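Local atomic coordinates of fimbrial subunit type 1 (Actinomyces oris, PDB entry 3UXF), a protein that forms the major building block of a fimbria on the bacterial cell surface, a peptidoglycan-anchored structure of Actinomyces oris associated with adhesion. Residues Lys221-Val226 with Ile273-Glu278. Numbering follows the deposited sequence.
Sequences KRYEVV and IQLTEE
E224 and Q274 face each other as a non-hydrogen-bonded pair in an antiparallel β-ladder, part of a sheet in the middle region of this β-sandwich pilin. Their side chains run side by side in the same direction, and Q274 NE2 donates to E224 OE2 over 3.0 Å. Glutamine suits the place because its amide supplies an N-H to a carboxylate and its methylenes lie along E224 CG. The two planes are turned 48° apart; OE2 lies in the amide plane, whereas NE2 stands above the carboxylate plane. R222 NE reaches the same oxygen from the opposite face, while R222 NH2 bridges to E224 OE1 at 2.9 Å. R222, with its chain fully extended, grips the acid side-on by two nitrogens, likely favouring the ionised form; the arginine is positioned by the carbonyls of F328 and W330.

One residue along the ladder, V225 and I273 form a hydrogen-bonded pair, V225 N to I273 O at 2.9 Å and I273 N to V225 O at 2.8 Å. Their branched side chains, suited to extended backbone, lie on the other face with Y223 and L275, packed against strand 295-302 through L296 and V298. L275 CD2 comes obliquely to the Y223 ring, 3.5 Å from Y223 CD2. With CG anti to the backbone N (chi1 -163°), the ring stays beside L275, and its hydroxyl is bonded to the S208 carbonyl and T207 OG1, letting tyrosine be apolar along its flank and polar at its end.

Past L275 the strand gives way to helix 277-288, which T276 N-caps through OG1 to G279 N. L275 N donates to Y223 O (3.0 Å, 173°); in place of the return bond a water accepts from Y223 N and donates to L275 O at 2.7 Å.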
# COMPACT_ATOMS: atom_id res chain seq x y z
N LYS A 221 9.08 -7.59 -19.41
CA LYS A 221 10.49 -7.98 -19.37
C LYS A 221 11.10 -7.99 -17.96
O LYS A 221 12.10 -8.64 -17.72
CB LYS A 221 11.33 -7.07 -20.28
CG LYS A 221 10.79 -6.98 -21.69
CD LYS A 221 11.01 -8.27 -22.45
CE LYS A 221 11.04 -8.02 -23.94
NZ LYS A 221 10.97 -6.57 -24.27
N ARG A 222 10.47 -7.25 -17.05
CA ARG A 222 10.91 -7.22 -15.67
C ARG A 222 9.72 -6.92 -14.78
O ARG A 222 8.95 -6.01 -15.05
CB ARG A 222 12.01 -6.19 -15.45
CG ARG A 222 12.46 -6.08 -13.99
CD ARG A 222 13.57 -5.06 -13.80
NE ARG A 222 14.17 -5.15 -12.47
CZ ARG A 222 14.94 -4.22 -11.93
NH1 ARG A 222 15.21 -3.11 -12.60
NH2 ARG A 222 15.44 -4.39 -10.71
N TYR A 223 9.57 -7.69 -13.71
CA TYR A 223 8.50 -7.47 -12.76
C TYR A 223 8.97 -7.90 -11.38
O TYR A 223 9.09 -9.08 -11.09
CB TYR A 223 7.24 -8.24 -13.16
CG TYR A 223 5.99 -7.76 -12.47
CD1 TYR A 223 5.15 -6.83 -13.07
CD2 TYR A 223 5.63 -8.24 -11.22
CE1 TYR A 223 4.01 -6.39 -12.45
CE2 TYR A 223 4.49 -7.81 -10.59
CZ TYR A 223 3.68 -6.88 -11.20
OH TYR A 223 2.54 -6.45 -10.57
N GLU A 224 9.26 -6.91 -10.54
CA GLU A 224 9.73 -7.17 -9.19
C GLU A 224 8.90 -6.42 -8.16
O GLU A 224 8.58 -5.24 -8.35
CB GLU A 224 11.21 -6.80 -9.06
CG GLU A 224 12.13 -7.67 -9.91
CD GLU A 224 13.55 -7.17 -9.97
OE1 GLU A 224 13.90 -6.26 -9.19
OE2 GLU A 224 14.32 -7.68 -10.81
N VAL A 225 8.56 -7.11 -7.09
CA VAL A 225 7.85 -6.51 -5.97
C VAL A 225 8.86 -6.48 -4.82
O VAL A 225 9.36 -7.52 -4.41
CB VAL A 225 6.62 -7.33 -5.57
CG1 VAL A 225 5.96 -6.74 -4.33
CG2 VAL A 225 5.64 -7.40 -6.72
N VAL A 226 9.17 -5.28 -4.35
CA VAL A 226 10.22 -5.11 -3.34
C VAL A 226 9.60 -4.72 -2.04
O VAL A 226 8.75 -3.83 -1.99
CB VAL A 226 11.23 -4.02 -3.78
CG1 VAL A 226 12.35 -3.88 -2.71
CG2 VAL A 226 11.84 -4.42 -5.15
N ILE A 273 10.43 -10.10 -4.64
CA ILE A 273 9.85 -11.19 -5.41
C ILE A 273 10.06 -10.82 -6.87
O ILE A 273 9.56 -9.80 -7.33
CB ILE A 273 8.35 -11.40 -5.09
CG1 ILE A 273 8.14 -11.90 -3.66
CG2 ILE A 273 7.68 -12.34 -6.12
CD1 ILE A 273 8.62 -13.28 -3.39
N GLN A 274 10.86 -11.62 -7.55
CA GLN A 274 11.23 -11.34 -8.94
C GLN A 274 10.61 -12.41 -9.82
O GLN A 274 10.89 -13.58 -9.66
CB GLN A 274 12.76 -11.37 -9.03
CG GLN A 274 13.36 -11.16 -10.44
CD GLN A 274 14.87 -11.43 -10.39
OE1 GLN A 274 15.29 -12.59 -10.35
NE2 GLN A 274 15.67 -10.36 -10.30
N LEU A 275 9.71 -12.00 -10.72
CA LEU A 275 9.11 -12.98 -11.62
C LEU A 275 10.20 -13.49 -12.60
O LEU A 275 11.04 -12.70 -13.08
CB LEU A 275 7.98 -12.32 -12.37
CG LEU A 275 6.52 -12.54 -11.93
CD1 LEU A 275 6.24 -12.96 -10.48
CD2 LEU A 275 5.53 -11.53 -12.47
N THR A 276 10.19 -14.79 -12.89
CA THR A 276 11.07 -15.38 -13.90
C THR A 276 10.49 -15.13 -15.29
O THR A 276 9.41 -14.54 -15.43
CB THR A 276 11.12 -16.91 -13.73
OG1 THR A 276 9.79 -17.41 -13.87
CG2 THR A 276 11.65 -17.30 -12.35
N GLU A 277 11.18 -15.58 -16.33
CA GLU A 277 10.63 -15.45 -17.67
C GLU A 277 9.22 -16.11 -17.74
O GLU A 277 8.27 -15.50 -18.26
CB GLU A 277 11.58 -16.04 -18.71
CG GLU A 277 10.92 -16.11 -20.08
CD GLU A 277 11.89 -16.35 -21.20
OE1 GLU A 277 12.98 -16.91 -20.96
OE2 GLU A 277 11.56 -15.96 -22.34
N GLU A 278 9.09 -17.31 -17.19
CA GLU A 278 7.79 -17.98 -17.22
C GLU A 278 6.77 -17.25 -16.34
O GLU A 278 5.60 -17.08 -16.73
CB GLU A 278 7.92 -19.47 -16.89
CG GLU A 278 6.59 -20.17 -16.63
CD GLU A 278 5.62 -20.15 -17.80
OE1 GLU A 278 5.98 -19.79 -18.95
OE2 GLU A 278 4.46 -20.54 -17.59
O HOH W 1 11.33 -10.03 -13.50